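Local atomic coordinates of N5-carboxyaminoimidazole ribonucleotide synthetase (Bacillus anthracis, PDB entry 3QFF), a protein that catalyses, as a PurK enzyme, the ATP-dependent carboxylation of aminoimidazole ribonucleotide with bicarbonate to its N5-carboxyamino form in de novo purine synthesis. Residues 28-33 with 52-57; 67-72 with 92-97; 226-231 with 363-368; 319-324 with 341-346. All coordinates share one frame; numbering follows the deposited sequence.

Interaction 1 of 4, residues 28-33 with 52-57; sequences MMALAA and AQVADI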
# COMPACT_ATOMS: atom_id res chain seq x y z
N MET A 28 -7.43 6.86 1.40
CA MET A 28 -6.13 6.48 0.86
C MET A 28 -4.94 7.15 1.57
O MET A 28 -3.89 6.52 1.75
CB MET A 28 -6.09 6.68 -0.65
CG MET A 28 -6.89 5.59 -1.36
SD MET A 28 -6.97 5.78 -3.14
CE MET A 28 -8.12 7.15 -3.37
N MET A 29 -5.10 8.40 2.01
CA MET A 29 -4.08 9.05 2.86
C MET A 29 -3.94 8.23 4.14
O MET A 29 -2.83 7.98 4.64
CB MET A 29 -4.54 10.47 3.28
CG MET A 29 -4.39 11.60 2.25
SD MET A 29 -5.03 13.15 3.00
CE MET A 29 -5.04 14.27 1.60
N ALA A 30 -5.08 7.84 4.69
CA ALA A 30 -5.12 7.17 5.99
C ALA A 30 -4.51 5.77 5.94
O ALA A 30 -3.84 5.35 6.88
CB ALA A 30 -6.56 7.13 6.52
N LEU A 31 -4.74 5.07 4.83
CA LEU A 31 -4.11 3.76 4.61
C LEU A 31 -2.59 3.85 4.52
O LEU A 31 -1.87 3.03 5.09
CB LEU A 31 -4.70 3.06 3.37
CG LEU A 31 -6.12 2.50 3.61
CD1 LEU A 31 -6.83 2.21 2.30
CD2 LEU A 31 -6.08 1.24 4.47
N ALA A 32 -2.11 4.89 3.83
CA ALA A 32 -0.67 5.16 3.70
C ALA A 32 -0.07 5.49 5.07
O ALA A 32 1.03 5.04 5.41
CB ALA A 32 -0.46 6.36 2.73
N ALA A 33 -0.80 6.29 5.85
CA ALA A 33 -0.30 6.74 7.15
C ALA A 33 -0.21 5.57 8.13
O ALA A 33 0.69 5.50 8.96
CB ALA A 33 -1.20 7.84 7.71
N ALA A 52 -13.41 7.05 7.54
CA ALA A 52 -13.77 6.54 8.88
C ALA A 52 -13.62 5.02 9.00
O ALA A 52 -13.38 4.50 10.09
CB ALA A 52 -15.21 6.97 9.26
N GLN A 53 -13.79 4.32 7.89
CA GLN A 53 -13.64 2.86 7.87
C GLN A 53 -12.21 2.41 8.15
O GLN A 53 -11.96 1.23 8.38
CB GLN A 53 -14.10 2.30 6.53
CG GLN A 53 -15.61 2.33 6.36
CD GLN A 53 -16.02 2.13 4.93
OE1 GLN A 53 -15.41 1.34 4.20
NE2 GLN A 53 -17.06 2.84 4.51
N VAL A 54 -11.27 3.36 8.11
CA VAL A 54 -9.88 3.08 8.42
C VAL A 54 -9.37 3.97 9.56
O VAL A 54 -8.23 3.86 9.95
CB VAL A 54 -8.95 3.17 7.15
CG1 VAL A 54 -9.43 2.23 6.06
CG2 VAL A 54 -8.89 4.57 6.60
N ALA A 55 -10.23 4.83 10.11
CA ALA A 55 -9.78 5.78 11.14
C ALA A 55 -9.91 5.22 12.55
O ALA A 55 -10.74 4.34 12.79
CB ALA A 55 -10.55 7.09 11.02
N ASP A 56 -9.08 5.72 13.47
CA ASP A 56 -9.15 5.35 14.88
C ASP A 56 -10.24 6.18 15.56
O ASP A 56 -10.96 5.69 16.45
CB ASP A 56 -7.81 5.57 15.59
CG ASP A 56 -6.66 4.78 14.97
OD1 ASP A 56 -6.33 3.70 15.50
OD2 ASP A 56 -6.08 5.23 13.96
N ILE A 57 -10.36 7.43 15.15
CA ILE A 57 -11.36 8.36 15.68
C ILE A 57 -12.20 8.97 14.55
O ILE A 57 -11.65 9.41 13.54
CB ILE A 57 -10.70 9.47 16.53
CG1 ILE A 57 -9.89 8.85 17.67
CG2 ILE A 57 -11.74 10.46 17.07
CD1 ILE A 57 -9.05 9.83 18.45
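Ala30 and Leu31 of helix 24-35 meet Val54 in a small, buried, wholly apolar contact between a helix of a Rossmann-like domain and the loop leading into the edge strand 57-60. The helix follows strand 16-20 through a glycine-rich turn and carries the chain to the neighbouring parallel strand 39-44, a beta-alpha-beta crossover, and the loop then brings residues 52-57 back against it. Val54 supplies nearly all of the loop's share of the contact, and its branched end suits the task because each methyl serves a different helix residue. With CG1 anti to the carbonyl carbon (chi1 -56°), CG2 falls between the backbone N and the carbonyl carbon, and the two methyls spread apart towards successive positions of the helix. Ala30 directs its single methyl at the loop, and so small a side chain allows the backbones to come close, with 6.7 Å between Ala30 CA and Val54 CA. Leu31 starts off to one side, yet its longer chain brings CD2 to 3.8 Å from Val54 CG1, the two side chains crossing at about a right angle.

The surroundings are partly the fold and partly the dimer. Ala30 also rests on Ile40 of strand 39-44, while Leu31 and Lys34 of the second subunit pack on Leu31 and Val54, respectively. Asp56 pairs with Lys34 of its own chain and accepts from Ile40 N, tying the loop to helix and sheet. The tightest point is on the alanine side, where Ala30 CB and Val54 CG2 are 3.5 Å apart, closer than carbons usually pack.

Interaction 2 of 4, residues 67-72 with 92-97; sequences KAIQHL and QWLEKH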
# COMPACT_ATOMS: atom_id res chain seq x y z
N LYS A 67 -16.70 24.34 16.20
CA LYS A 67 -16.50 23.52 17.40
C LYS A 67 -16.00 22.11 17.06
O LYS A 67 -15.11 21.58 17.74
CB LYS A 67 -17.78 23.42 18.24
CG LYS A 67 -18.42 24.76 18.63
CD LYS A 67 -17.89 25.32 19.94
CE LYS A 67 -18.98 26.13 20.65
NZ LYS A 67 -18.41 27.11 21.61
N ALA A 68 -16.57 21.50 16.04
CA ALA A 68 -16.14 20.16 15.61
C ALA A 68 -14.73 20.20 15.00
O ALA A 68 -13.90 19.36 15.32
CB ALA A 68 -17.14 19.56 14.64
N ILE A 69 -14.48 21.18 14.14
CA ILE A 69 -13.15 21.43 13.58
C ILE A 69 -12.12 21.57 14.72
O ILE A 69 -11.01 21.03 14.65
CB ILE A 69 -13.14 22.71 12.67
CG1 ILE A 69 -13.84 22.46 11.32
CG2 ILE A 69 -11.72 23.25 12.45
CD1 ILE A 69 -13.15 21.41 10.45
N GLN A 70 -12.52 22.30 15.77
CA GLN A 70 -11.69 22.49 16.95
C GLN A 70 -11.45 21.18 17.68
O GLN A 70 -10.33 20.93 18.13
CB GLN A 70 -12.31 23.53 17.90
CG GLN A 70 -12.04 24.97 17.45
CD GLN A 70 -12.85 26.01 18.19
OE1 GLN A 70 -13.78 25.69 18.93
NE2 GLN A 70 -12.51 27.27 17.98
N HIS A 71 -12.48 20.35 17.80
CA HIS A 71 -12.34 19.06 18.45
C HIS A 71 -11.36 18.15 17.68
O HIS A 71 -10.53 17.50 18.29
CB HIS A 71 -13.70 18.37 18.64
CG HIS A 71 -13.61 17.07 19.37
ND1 HIS A 71 -14.33 15.95 19.01
CD2 HIS A 71 -12.84 16.69 20.42
CE1 HIS A 71 -14.02 14.95 19.82
NE2 HIS A 71 -13.12 15.37 20.68
N LEU A 72 -11.44 18.14 16.35
CA LEU A 72 -10.47 17.41 15.52
C LEU A 72 -9.06 17.90 15.75
O LEU A 72 -8.13 17.11 15.94
CB LEU A 72 -10.82 17.53 14.03
CG LEU A 72 -9.90 16.81 13.03
CD1 LEU A 72 -10.04 15.29 13.15
CD2 LEU A 72 -10.25 17.26 11.62
N GLN A 92 -8.23 29.86 9.33
CA GLN A 92 -7.36 30.69 10.17
C GLN A 92 -7.21 30.06 11.56
O GLN A 92 -6.11 30.03 12.12
CB GLN A 92 -7.86 32.13 10.31
CG GLN A 92 -6.89 33.02 11.10
CD GLN A 92 -7.27 34.50 11.08
OE1 GLN A 92 -6.73 35.27 10.29
NE2 GLN A 92 -8.18 34.89 11.95
N TRP A 93 -8.32 29.55 12.11
CA TRP A 93 -8.24 28.94 13.43
C TRP A 93 -7.21 27.79 13.43
O TRP A 93 -6.30 27.75 14.27
CB TRP A 93 -9.60 28.47 13.94
CG TRP A 93 -9.51 28.17 15.40
CD1 TRP A 93 -9.70 29.04 16.44
CD2 TRP A 93 -9.13 26.92 15.99
NE1 TRP A 93 -9.48 28.41 17.64
CE2 TRP A 93 -9.14 27.10 17.39
CE3 TRP A 93 -8.80 25.66 15.46
CZ2 TRP A 93 -8.82 26.07 18.28
CZ3 TRP A 93 -8.49 24.63 16.35
CH2 TRP A 93 -8.50 24.84 17.74
N LEU A 94 -7.36 26.89 12.46
CA LEU A 94 -6.45 25.75 12.32
C LEU A 94 -5.00 26.17 12.13
O LEU A 94 -4.10 25.65 12.79
CB LEU A 94 -6.88 24.89 11.13
CG LEU A 94 -8.16 24.10 11.35
CD1 LEU A 94 -8.77 23.74 10.01
CD2 LEU A 94 -7.86 22.87 12.20
N GLU A 95 -4.79 27.12 11.22
CA GLU A 95 -3.44 27.59 10.90
C GLU A 95 -2.73 28.17 12.12
O GLU A 95 -1.53 27.96 12.31
CB GLU A 95 -3.48 28.61 9.75
CG GLU A 95 -2.16 28.75 9.00
CD GLU A 95 -2.25 29.67 7.80
OE1 GLU A 95 -3.26 30.40 7.68
OE2 GLU A 95 -1.31 29.68 6.98
N LYS A 96 -3.47 28.87 12.97
CA LYS A 96 -2.85 29.54 14.09
C LYS A 96 -2.92 28.77 15.41
O LYS A 96 -2.03 28.90 16.25
CB LYS A 96 -3.36 30.97 14.22
CG LYS A 96 -3.26 31.80 12.90
CD LYS A 96 -1.83 32.09 12.45
CE LYS A 96 -1.81 32.61 11.02
NZ LYS A 96 -0.44 32.66 10.43
N HIS A 97 -3.94 27.93 15.60
CA HIS A 97 -4.13 27.24 16.88
C HIS A 97 -3.96 25.72 16.83
O HIS A 97 -3.96 25.05 17.86
CB HIS A 97 -5.47 27.62 17.51
CG HIS A 97 -5.65 29.09 17.69
ND1 HIS A 97 -4.86 29.84 18.55
CD2 HIS A 97 -6.51 29.96 17.12
CE1 HIS A 97 -5.24 31.10 18.50
NE2 HIS A 97 -6.24 31.21 17.64
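Trp93 and Gln70 bury the most surface here, with Ile69 next, where helices 66-74 and 88-97 pack side by side against the parallel sheet of the Rossmann-like preATP-grasp domain. The indole of Trp93, with CG anti to its own backbone N (chi1 -166°), leans across to the other helix and offers a face to Gln70. The aliphatic part of the glutamine lies on it: Gln70 CG stands 3.4 Å from the centroid of the six-membered ring of Trp93, only 8° from the ring normal, a CH-pi contact. Its chain then runs extended over the indole towards the five-membered ring, and the amide is tilted 55° from the ring plane. Glutamine fits this partly exposed place well, since its methylenes can cover an aromatic face while the chain still ends in a polar amide. His97 CB lies over the opposite face, so the indole is held between a neighbour on its own helix and one on the other.

Deeper in, Ile69 CG2 presses on Leu94 CG at 3.8 Å, the two side chains crossing at about a right angle. Both also touch Ile20 of strand 16-20, which marks this branched aliphatic pair as the sheet-facing floor of the helix interface. Farther along the glutamine side chain, Gln70 NE2 comes within 3.3 Å of Trp93 NE1, but both nitrogens are donors, and the amide nitrogen simply sits over the ring face.

Interaction 3 of 4, residues 226-231 with 363-368; sequences ESIVPA and DNIEVA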
# COMPACT_ATOMS: atom_id res chain seq x y z
N GLU A 226 -9.58 7.89 -17.83
CA GLU A 226 -8.28 7.22 -17.80
C GLU A 226 -7.10 8.19 -17.58
O GLU A 226 -7.13 9.32 -18.07
CB GLU A 226 -8.03 6.47 -19.11
CG GLU A 226 -8.83 5.18 -19.22
CD GLU A 226 -8.72 4.52 -20.59
OE1 GLU A 226 -8.49 5.23 -21.60
OE2 GLU A 226 -8.89 3.28 -20.65
N SER A 227 -6.10 7.72 -16.84
CA SER A 227 -4.78 8.36 -16.80
C SER A 227 -3.74 7.38 -17.34
O SER A 227 -3.69 6.21 -16.94
CB SER A 227 -4.37 8.79 -15.39
OG SER A 227 -5.33 9.66 -14.86
N ILE A 228 -2.90 7.88 -18.23
CA ILE A 228 -1.95 7.04 -18.93
C ILE A 228 -0.55 7.53 -18.63
O ILE A 228 -0.26 8.71 -18.82
CB ILE A 228 -2.17 7.11 -20.44
CG1 ILE A 228 -3.62 6.75 -20.81
CG2 ILE A 228 -1.15 6.25 -21.17
CD1 ILE A 228 -4.04 7.24 -22.26
N VAL A 229 0.31 6.63 -18.17
CA VAL A 229 1.65 7.00 -17.75
C VAL A 229 2.64 5.93 -18.25
O VAL A 229 2.48 4.75 -17.94
CB VAL A 229 1.74 7.11 -16.21
CG1 VAL A 229 2.98 7.90 -15.79
CG2 VAL A 229 0.48 7.76 -15.64
N PRO A 230 3.68 6.34 -19.00
CA PRO A 230 4.06 7.71 -19.39
C PRO A 230 3.05 8.34 -20.35
O PRO A 230 2.47 7.64 -21.18
CB PRO A 230 5.42 7.52 -20.08
CG PRO A 230 5.88 6.13 -19.68
CD PRO A 230 4.62 5.35 -19.55
N ALA A 231 2.81 9.63 -20.19
CA ALA A 231 1.96 10.36 -21.15
C ALA A 231 2.54 10.18 -22.55
O ALA A 231 3.76 10.16 -22.72
CB ALA A 231 1.89 11.85 -20.78
N ASP A 363 4.05 -3.65 -19.55
CA ASP A 363 5.25 -3.12 -20.20
C ASP A 363 4.91 -2.26 -21.41
O ASP A 363 5.64 -1.34 -21.74
CB ASP A 363 6.19 -4.25 -20.65
CG ASP A 363 6.90 -4.94 -19.49
OD1 ASP A 363 7.13 -6.16 -19.60
OD2 ASP A 363 7.24 -4.27 -18.48
N ASN A 364 3.79 -2.57 -22.06
CA ASN A 364 3.35 -1.78 -23.22
C ASN A 364 2.02 -1.08 -22.92
O ASN A 364 1.01 -1.71 -22.61
CB ASN A 364 3.30 -2.67 -24.48
CG ASN A 364 2.80 -1.93 -25.73
OD1 ASN A 364 1.96 -1.03 -25.65
ND2 ASN A 364 3.32 -2.32 -26.90
N ILE A 365 2.04 0.25 -23.01
CA ILE A 365 0.85 1.05 -22.69
C ILE A 365 -0.38 0.72 -23.55
O ILE A 365 -1.51 0.70 -23.05
CB ILE A 365 1.16 2.57 -22.72
CG1 ILE A 365 1.75 3.01 -21.38
CG2 ILE A 365 -0.10 3.39 -23.01
CD1 ILE A 365 0.78 2.93 -20.20
N GLU A 366 -0.16 0.44 -24.84
CA GLU A 366 -1.27 0.11 -25.74
C GLU A 366 -1.95 -1.21 -25.37
O GLU A 366 -3.15 -1.37 -25.58
CB GLU A 366 -0.82 0.11 -27.21
CG GLU A 366 -0.21 1.44 -27.71
CD GLU A 366 -1.17 2.64 -27.69
OE1 GLU A 366 -2.39 2.46 -27.94
OE2 GLU A 366 -0.69 3.77 -27.42
N VAL A 367 -1.20 -2.13 -24.78
CA VAL A 367 -1.76 -3.40 -24.33
C VAL A 367 -2.68 -3.17 -23.13
O VAL A 367 -3.77 -3.74 -23.06
CB VAL A 367 -0.63 -4.41 -24.02
CG1 VAL A 367 -1.19 -5.70 -23.42
CG2 VAL A 367 0.17 -4.73 -25.29
N ALA A 368 -2.24 -2.30 -22.21
CA ALA A 368 -3.07 -1.90 -21.07
C ALA A 368 -4.35 -1.21 -21.52
O ALA A 368 -5.44 -1.49 -20.99
CB ALA A 368 -2.27 -1.01 -20.12
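In Ile365 a chi1 of -84° puts CG1 beside the backbone N and leaves CG2 roughly anti to it, and a second bent torsion (chi2 -67°) swings CD1 back, so that both ends of its branched chain reach strand 223-229. Ile228 likewise turns CG2 away from its own N, and the two methyls meet, with Ile228 CG2 3.6 Å from Ile365 CG2. The other branch reaches the end of the strand: Ile365 CD1 lies 3.4 Å from Val229 O, and Ile365 CG1 is 4.1 Å from Pro230 CD. Pro230, preceded by a cis peptide bond, follows where the strand gives way to loop. Isoleucine, branched at CB, can thus serve strand end and following loop together.

Asn364 is the N-cap of helix 365-374; its OD1 accepts two weak bonds, from Glu366 N, 2.7 Å away, and from Val367 N. Glu366 adds a salt bridge to Arg232, just beyond the strand's end, and Leu369 continues the apolar packing onto Ile228. The arrangement is that of an N-capped helix packed on an antiparallel sheet, here joining the PurK C-terminal region to the ATP-grasp domain, with the Ile228 side chain about 14 Å from the bound ADP.

Interaction 4 of 4, residues 319-324 with 341-346; sequences VNILGE and LHLYGK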
# COMPACT_ATOMS: atom_id res chain seq x y z
N VAL A 319 -7.93 3.39 -14.66
CA VAL A 319 -9.30 3.59 -15.12
C VAL A 319 -10.23 3.84 -13.95
O VAL A 319 -10.22 3.08 -12.98
CB VAL A 319 -9.85 2.40 -15.94
CG1 VAL A 319 -11.06 2.86 -16.78
CG2 VAL A 319 -8.80 1.86 -16.86
N ASN A 320 -11.02 4.90 -14.02
CA ASN A 320 -12.00 5.18 -12.97
C ASN A 320 -13.18 4.22 -12.97
O ASN A 320 -13.67 3.85 -14.04
CB ASN A 320 -12.54 6.62 -13.09
CG ASN A 320 -11.86 7.59 -12.14
OD1 ASN A 320 -11.07 7.21 -11.27
ND2 ASN A 320 -12.18 8.87 -12.29
N ILE A 321 -13.63 3.86 -11.77
CA ILE A 321 -14.84 3.05 -11.56
C ILE A 321 -15.94 3.91 -10.94
O ILE A 321 -15.93 4.23 -9.76
CB ILE A 321 -14.56 1.78 -10.70
CG1 ILE A 321 -13.44 0.95 -11.34
CG2 ILE A 321 -15.85 0.93 -10.49
CD1 ILE A 321 -12.75 0.00 -10.37
N LEU A 322 -16.89 4.29 -11.79
CA LEU A 322 -18.05 5.07 -11.35
C LEU A 322 -19.16 4.13 -10.90
O LEU A 322 -19.05 2.92 -11.09
CB LEU A 322 -18.53 6.01 -12.47
CG LEU A 322 -17.47 6.88 -13.18
CD1 LEU A 322 -18.13 7.81 -14.22
CD2 LEU A 322 -16.68 7.69 -12.17
N GLY A 323 -20.21 4.68 -10.28
CA GLY A 323 -21.39 3.90 -9.91
C GLY A 323 -21.92 3.05 -11.06
O GLY A 323 -22.24 1.88 -10.86
N GLU A 324 -21.97 3.62 -12.26
CA GLU A 324 -22.41 2.90 -13.47
C GLU A 324 -21.49 1.74 -13.89
O GLU A 324 -21.84 0.96 -14.79
CB GLU A 324 -22.57 3.86 -14.65
CG GLU A 324 -21.23 4.38 -15.20
CD GLU A 324 -21.33 5.06 -16.56
OE1 GLU A 324 -21.78 4.41 -17.52
OE2 GLU A 324 -20.92 6.24 -16.66
N LEU A 341 -7.05 -3.54 -8.34
CA LEU A 341 -8.33 -2.95 -7.99
C LEU A 341 -8.27 -2.17 -6.68
O LEU A 341 -7.73 -2.66 -5.69
CB LEU A 341 -9.40 -4.05 -7.92
CG LEU A 341 -10.87 -3.71 -7.64
CD1 LEU A 341 -11.44 -2.73 -8.69
CD2 LEU A 341 -11.70 -5.00 -7.59
N HIS A 342 -8.80 -0.96 -6.70
CA HIS A 342 -9.04 -0.19 -5.49
C HIS A 342 -10.52 0.14 -5.37
O HIS A 342 -11.12 0.66 -6.31
CB HIS A 342 -8.17 1.07 -5.47
CG HIS A 342 -6.71 0.76 -5.58
ND1 HIS A 342 -5.86 0.74 -4.50
CD2 HIS A 342 -5.97 0.37 -6.65
CE1 HIS A 342 -4.65 0.39 -4.90
NE2 HIS A 342 -4.70 0.14 -6.19
N LEU A 343 -11.12 -0.22 -4.25
CA LEU A 343 -12.51 0.14 -4.02
C LEU A 343 -12.64 0.89 -2.70
O LEU A 343 -11.99 0.54 -1.72
CB LEU A 343 -13.42 -1.09 -4.10
CG LEU A 343 -13.47 -1.81 -5.46
CD1 LEU A 343 -14.27 -3.12 -5.37
CD2 LEU A 343 -14.07 -0.93 -6.55
N TYR A 344 -13.46 1.92 -2.69
CA TYR A 344 -13.42 2.92 -1.64
C TYR A 344 -14.34 2.65 -0.44
O TYR A 344 -14.27 3.34 0.58
CB TYR A 344 -13.71 4.31 -2.23
CG TYR A 344 -12.85 4.72 -3.43
CD1 TYR A 344 -13.36 5.56 -4.42
CD2 TYR A 344 -11.52 4.29 -3.55
CE1 TYR A 344 -12.58 5.98 -5.51
CE2 TYR A 344 -10.72 4.69 -4.64
CZ TYR A 344 -11.27 5.54 -5.61
OH TYR A 344 -10.51 5.93 -6.67
N GLY A 345 -15.21 1.65 -0.55
CA GLY A 345 -16.12 1.30 0.56
C GLY A 345 -17.33 2.21 0.68
O GLY A 345 -17.88 2.39 1.77
N LYS A 346 -17.74 2.81 -0.44
CA LYS A 346 -18.95 3.61 -0.47
C LYS A 346 -20.16 2.69 -0.60
O LYS A 346 -20.12 1.67 -1.29
CB LYS A 346 -18.90 4.62 -1.63
CG LYS A 346 -17.95 5.80 -1.39
CD LYS A 346 -17.70 6.55 -2.69
CE LYS A 346 -16.78 7.77 -2.48
NZ LYS A 346 -16.73 8.63 -3.73
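Ile321 CD1 pushes between Leu341 and Leu343, joining two strands that are not neighbours in their sheet. The tight part is at Leu341: its CD1 lies 3.5 Å from Ile321 CD1, less than usual carbon packing, and the side chains cross at about a right angle. Leu341 reaches there because CG stands anti to the backbone N (chi1 -177°), which extends the chain towards the isoleucine. Leu343, two residues on and therefore on the same side of the strand, takes a different rotation, with CG beside its N (chi1 -63°), and makes the looser half of the contact, Leu343 CD2 being 4.1 Å from Ile321 CD1. The CG1-CD1 arm of isoleucine helps span the separation across the intervening strand, the axes of 319-322 and 341-343 coming no nearer than 8.9 Å. His342, between the leucines in sequence, is buried: it hydrogen-bonds Asp288 and stacks on His357.

Beyond Leu343 the packing gives way to a less enclosed polar turn. Gly345 takes a positive phi, easy for a residue without a side chain, and its carbonyl oxygen accepts from Gln53; Lys346 reaches Lys354 O and Gln24.

The two strands run roughly parallel, 36° apart, with the antiparallel strand 354-361 between them and helix 323-331 in their connection, in the manner of a split beta-alpha-beta unit. That helix covers the apolar cluster, Val329 touching Ile321 and Leu341 while Ile326 touches Leu343, and Met36 of the second subunit packs on both leucines beside strand 339-343, the last of the sheet within this chain.

Overall arrangement
Along the chain interactions 1 and 2 come first, both in the Rossmann-like domain with centres about 20 Å apart; interaction 1 sets a helix against a loop and interaction 2 sets two helices together, both on the same parallel sheet. Interaction 4 is nested inside the loop closed by interaction 3, and they share the large antiparallel sheet, so the C-terminal region continues the ATP-grasp sheet. Interactions 1 and 4, about 17 Å apart between centres, join the N-terminal domain to the C-terminal region, and both reach the second subunit, consistent with a role of this region in the dimer. Interactions 2 and 3 lie farthest apart, about 42 Å between centres, on opposite sides of the chain's centre.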